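Local coordinates for initiator protein NS1 (Human bocavirus, PDB 4KW3) that probably binds the viral replication origin and nicks one DNA strand to start rolling-circle replication, this chain being its N-terminal origin-recognition and nickase domain, at residues A[11-22]-A[114-125]. Residues are numbered along the deposited sequence; the frame is centred on the assembly and turned at random.
Sequences FSQPAFTYVFKF and LHCHIIVGGEGL
Phe16, Tyr18 and Phe20 pair with Val120, Ile118 and Cys116 in the antiparallel centre of the HUH-type nuclease fold, where strand 114-122 carries the His-Cys-His of the RCR-2 motif. Reciprocal backbone bonds join each of these three hydrogen-bonded pairs, from Phe16 N to Val120 O at 2.8 Å through to Cys116 N and Phe20 O. Phe22 N adds a nearly straight bond to Leu114 O (2.9 Å, 173° at the hydrogen), while at the other end Gly122 N reaches Pro14 O only weakly.

The sheet face bearing Phe16, Tyr18 and Phe20 is largely apolar, as suits a surface covered by helices 74-94 and 134-149. Val120 brings CG1 to the edge of the Tyr18 ring, 3.9 Å from CE1; its chi1 of 50° sets that methyl between the backbone N and the carbonyl carbon. The Tyr18 hydroxyl is hydrogen-bonded to Ala130 O, so a phenol can be buried here. Leu125, the last residue of the type II turn that begins at Gly122, and Phe16 pass each other head to tail, Leu125 CB lying 3.9 Å from Phe16 CE1.

On the other face lie His115 and His117, predicted divalent-metal ligands close to Glu108 and to the predicted nucleophile Tyr211, respectively. Val19 runs alongside His117, its CG2 methyl 3.6 Å from ND1, an apolar neighbour for the imidazole. Thr17 lies beside Ile119 and turns its hydroxyl to Thr201.

Glycine suits position 121, where Ser12 O, Ala15 and the Phe11 ring crowd in: Gly121 CA makes a CA-H...O contact with Ser12 O at 3.3 Å. Phe11 meets Ile119 twice, CZ touching methyl CG2 at 3.6 Å while the ring edge faces Ile119 O in plane, 3.5 Å from CZ.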
loop_
_atom_site.group_PDB
_atom_site.type_symbol
_atom_site.label_atom_id
_atom_site.label_comp_id
_atom_site.label_asym_id
_atom_site.label_seq_id
_atom_site.Cartn_x
_atom_site.Cartn_y
_atom_site.Cartn_z
ATOM N N PHE A 11 16.653 -0.745 9.974
ATOM C CA PHE A 11 15.421 -1.525 9.913
ATOM C C PHE A 11 15.484 -2.780 10.785
ATOM O O PHE A 11 16.277 -3.670 10.513
ATOM C CB PHE A 11 15.090 -1.917 8.461
ATOM C CG PHE A 11 13.625 -2.195 8.234
ATOM C CD1 PHE A 11 13.056 -3.400 8.650
ATOM C CD2 PHE A 11 12.808 -1.240 7.616
ATOM C CE1 PHE A 11 11.704 -3.654 8.466
ATOM C CE2 PHE A 11 11.459 -1.490 7.402
ATOM C CZ PHE A 11 10.901 -2.706 7.840
ATOM N N SER A 12 14.615 -2.849 11.800
ATOM C CA SER A 12 14.577 -3.960 12.763
ATOM C C SER A 12 14.500 -5.347 12.145
ATOM O O SER A 12 13.665 -5.607 11.274
ATOM C CB SER A 12 13.387 -3.792 13.705
ATOM O OG SER A 12 13.601 -2.712 14.591
ATOM N N GLN A 13 15.342 -6.251 12.635
ATOM C CA GLN A 13 15.344 -7.633 12.160
ATOM C C GLN A 13 14.749 -8.574 13.231
ATOM O O GLN A 13 14.680 -8.211 14.407
ATOM C CB GLN A 13 16.764 -8.045 11.742
ATOM C CG GLN A 13 17.323 -7.299 10.530
ATOM C CD GLN A 13 17.480 -8.187 9.315
ATOM O OE1 GLN A 13 16.519 -8.810 8.839
ATOM N NE2 GLN A 13 18.708 -8.270 8.811
ATOM N N PRO A 14 14.244 -9.753 12.822
ATOM C CA PRO A 14 14.131 -10.226 11.437
ATOM C C PRO A 14 13.001 -9.477 10.726
ATOM O O PRO A 14 12.039 -9.045 11.386
ATOM C CB PRO A 14 13.776 -11.705 11.610
ATOM C CG PRO A 14 12.992 -11.745 12.882
ATOM C CD PRO A 14 13.619 -10.694 13.776
ATOM N N ALA A 15 13.139 -9.296 9.413
ATOM C CA ALA A 15 12.134 -8.584 8.613
ATOM C C ALA A 15 11.480 -9.505 7.591
ATOM O O ALA A 15 12.125 -10.391 7.027
ATOM C CB ALA A 15 12.751 -7.355 7.903
ATOM N N PHE A 16 10.203 -9.268 7.334
ATOM C CA PHE A 16 9.458 -10.087 6.390
ATOM C C PHE A 16 8.646 -9.199 5.467
ATOM O O PHE A 16 8.280 -8.073 5.827
ATOM C CB PHE A 16 8.571 -11.087 7.148
ATOM C CG PHE A 16 9.352 -11.999 8.038
ATOM C CD1 PHE A 16 9.658 -11.621 9.345
ATOM C CD2 PHE A 16 9.840 -13.222 7.551
ATOM C CE1 PHE A 16 10.420 -12.456 10.165
ATOM C CE2 PHE A 16 10.596 -14.063 8.366
ATOM C CZ PHE A 16 10.884 -13.679 9.674
ATOM N N THR A 17 8.379 -9.701 4.272
ATOM C CA THR A 17 7.638 -8.932 3.280
ATOM C C THR A 17 6.371 -9.674 2.859
ATOM O O THR A 17 6.410 -10.871 2.519
ATOM C CB THR A 17 8.534 -8.598 2.069
ATOM O OG1 THR A 17 9.676 -7.856 2.524
ATOM C CG2 THR A 17 7.764 -7.769 0.996
ATOM N N TYR A 18 5.241 -8.975 2.926
ATOM C CA TYR A 18 3.959 -9.557 2.518
ATOM C C TYR A 18 3.342 -8.803 1.338
ATOM O O TYR A 18 3.607 -7.608 1.126
ATOM C CB TYR A 18 2.957 -9.531 3.672
ATOM C CG TYR A 18 3.357 -10.322 4.902
ATOM C CD1 TYR A 18 4.151 -9.756 5.892
ATOM C CD2 TYR A 18 2.906 -11.623 5.089
ATOM C CE1 TYR A 18 4.490 -10.467 7.033
ATOM C CE2 TYR A 18 3.253 -12.340 6.203
ATOM C CZ TYR A 18 4.048 -11.762 7.179
ATOM O OH TYR A 18 4.398 -12.505 8.300
ATOM N N VAL A 19 2.494 -9.499 0.589
ATOM C CA VAL A 19 1.672 -8.842 -0.407
ATOM C C VAL A 19 0.201 -9.081 -0.099
ATOM O O VAL A 19 -0.263 -10.226 -0.039
ATOM C CB VAL A 19 1.973 -9.305 -1.848
ATOM C CG1 VAL A 19 1.012 -8.591 -2.821
ATOM C CG2 VAL A 19 3.393 -8.975 -2.208
ATOM N N PHE A 20 -0.518 -7.979 0.095
ATOM C CA PHE A 20 -1.955 -7.998 0.292
ATOM C C PHE A 20 -2.634 -7.648 -1.026
ATOM O O PHE A 20 -2.270 -6.666 -1.650
ATOM C CB PHE A 20 -2.356 -6.977 1.365
ATOM C CG PHE A 20 -3.823 -6.645 1.357
ATOM C CD1 PHE A 20 -4.734 -7.458 2.015
ATOM C CD2 PHE A 20 -4.295 -5.526 0.676
ATOM C CE1 PHE A 20 -6.084 -7.167 1.996
ATOM C CE2 PHE A 20 -5.650 -5.228 0.657
ATOM C CZ PHE A 20 -6.545 -6.046 1.325
ATOM N N LYS A 21 -3.589 -8.466 -1.461
ATOM C CA LYS A 21 -4.404 -8.190 -2.651
ATOM C C LYS A 21 -5.807 -7.770 -2.218
ATOM O O LYS A 21 -6.469 -8.508 -1.494
ATOM C CB LYS A 21 -4.543 -9.445 -3.509
ATOM C CG LYS A 21 -3.699 -9.493 -4.754
ATOM C CD LYS A 21 -4.233 -10.560 -5.727
ATOM C CE LYS A 21 -3.918 -11.997 -5.269
ATOM N NZ LYS A 21 -2.740 -12.614 -5.963
ATOM N N PHE A 22 -6.273 -6.599 -2.640
ATOM C CA PHE A 22 -7.655 -6.217 -2.352
ATOM C C PHE A 22 -8.649 -7.226 -2.989
ATOM O O PHE A 22 -8.690 -7.403 -4.206
ATOM C CB PHE A 22 -7.926 -4.792 -2.840
ATOM C CG PHE A 22 -9.176 -4.201 -2.278
ATOM C CD1 PHE A 22 -10.396 -4.430 -2.880
ATOM C CD2 PHE A 22 -9.135 -3.431 -1.131
ATOM C CE1 PHE A 22 -11.551 -3.898 -2.345
ATOM C CE2 PHE A 22 -10.288 -2.895 -0.597
ATOM C CZ PHE A 22 -11.496 -3.132 -1.207
ATOM N N LEU A 114 -4.939 -4.621 -7.287
ATOM C CA LEU A 114 -4.774 -3.532 -6.343
ATOM C C LEU A 114 -4.089 -4.094 -5.088
ATOM O O LEU A 114 -4.714 -4.775 -4.275
ATOM C CB LEU A 114 -6.150 -2.947 -5.993
ATOM C CG LEU A 114 -6.185 -1.905 -4.875
ATOM C CD1 LEU A 114 -5.308 -0.726 -5.255
ATOM C CD2 LEU A 114 -7.621 -1.434 -4.593
ATOM N N HIS A 115 -2.800 -3.828 -4.921
ATOM C CA HIS A 115 -2.120 -4.455 -3.799
ATOM C C HIS A 115 -1.311 -3.538 -2.894
ATOM O O HIS A 115 -1.015 -2.407 -3.231
ATOM C CB HIS A 115 -1.298 -5.678 -4.252
ATOM C CG HIS A 115 -0.338 -5.403 -5.354
ATOM N ND1 HIS A 115 -0.188 -6.256 -6.425
ATOM C CD2 HIS A 115 0.556 -4.405 -5.536
ATOM C CE1 HIS A 115 0.729 -5.769 -7.243
ATOM N NE2 HIS A 115 1.203 -4.651 -6.723
ATOM N N CYS A 116 -0.977 -4.047 -1.719
ATOM C CA CYS A 116 -0.018 -3.384 -0.864
ATOM C C CYS A 116 1.153 -4.318 -0.593
ATOM O O CYS A 116 0.960 -5.518 -0.354
ATOM C CB CYS A 116 -0.660 -3.030 0.460
ATOM S SG CYS A 116 -1.797 -1.701 0.333
ATOM N N HIS A 117 2.357 -3.760 -0.611
ATOM C CA HIS A 117 3.529 -4.457 -0.102
ATOM C C HIS A 117 3.759 -3.942 1.301
ATOM O O HIS A 117 3.636 -2.723 1.552
ATOM C CB HIS A 117 4.755 -4.167 -0.948
ATOM C CG HIS A 117 4.698 -4.761 -2.314
ATOM N ND1 HIS A 117 5.303 -5.966 -2.625
ATOM C CD2 HIS A 117 4.096 -4.328 -3.449
ATOM C CE1 HIS A 117 5.086 -6.239 -3.899
ATOM N NE2 HIS A 117 4.354 -5.264 -4.419
ATOM N N ILE A 118 4.037 -4.874 2.214
ATOM C CA ILE A 118 4.350 -4.542 3.597
ATOM C C ILE A 118 5.703 -5.136 3.958
ATOM O O ILE A 118 5.896 -6.347 3.877
ATOM C CB ILE A 118 3.310 -5.146 4.565
ATOM C CG1 ILE A 118 1.900 -4.727 4.162
ATOM C CG2 ILE A 118 3.608 -4.789 6.026
ATOM C CD1 ILE A 118 1.100 -5.829 3.537
ATOM N N ILE A 119 6.640 -4.289 4.358
ATOM C CA ILE A 119 7.864 -4.786 4.969
ATOM C C ILE A 119 7.757 -4.514 6.464
ATOM O O ILE A 119 7.601 -3.371 6.893
ATOM C CB ILE A 119 9.143 -4.112 4.408
ATOM C CG1 ILE A 119 9.158 -4.147 2.883
ATOM C CG2 ILE A 119 10.375 -4.809 4.930
ATOM C CD1 ILE A 119 10.191 -3.254 2.295
ATOM N N VAL A 120 7.824 -5.572 7.254
ATOM C CA VAL A 120 7.718 -5.429 8.693
ATOM C C VAL A 120 8.790 -6.242 9.432
ATOM O O VAL A 120 9.099 -7.395 9.071
ATOM C CB VAL A 120 6.309 -5.806 9.167
ATOM C CG1 VAL A 120 5.887 -7.170 8.597
ATOM C CG2 VAL A 120 6.238 -5.778 10.671
ATOM N N GLY A 121 9.359 -5.633 10.468
ATOM C CA GLY A 121 10.419 -6.273 11.215
ATOM C C GLY A 121 10.430 -5.872 12.674
ATOM O O GLY A 121 10.126 -4.730 13.028
ATOM N N GLY A 122 10.819 -6.811 13.524
ATOM C CA GLY A 122 10.830 -6.571 14.948
ATOM C C GLY A 122 10.526 -7.824 15.727
ATOM O O GLY A 122 10.222 -8.866 15.143
ATOM N N GLU A 123 10.625 -7.705 17.050
ATOM C CA GLU A 123 10.398 -8.792 17.996
ATOM C C GLU A 123 8.979 -9.314 17.841
ATOM O O GLU A 123 8.064 -8.530 17.641
ATOM C CB GLU A 123 10.619 -8.283 19.423
ATOM C CG GLU A 123 10.976 -9.338 20.441
ATOM C CD GLU A 123 11.424 -8.740 21.767
ATOM O OE1 GLU A 123 11.179 -7.536 22.000
ATOM O OE2 GLU A 123 12.038 -9.474 22.569
ATOM N N GLY A 124 8.801 -10.632 17.916
ATOM C CA GLY A 124 7.488 -11.239 17.772
ATOM C C GLY A 124 7.249 -11.914 16.432
ATOM O O GLY A 124 6.369 -12.776 16.321
ATOM N N LEU A 125 8.003 -11.505 15.410
ATOM C CA LEU A 125 8.014 -12.212 14.129
ATOM C C LEU A 125 9.279 -13.044 14.019
ATOM O O LEU A 125 10.321 -12.693 14.580
ATOM C CB LEU A 125 7.939 -11.265 12.925
ATOM C CG LEU A 125 6.601 -10.646 12.543
ATOM C CD1 LEU A 125 6.806 -9.689 11.401
ATOM C CD2 LEU A 125 5.605 -11.710 12.147
#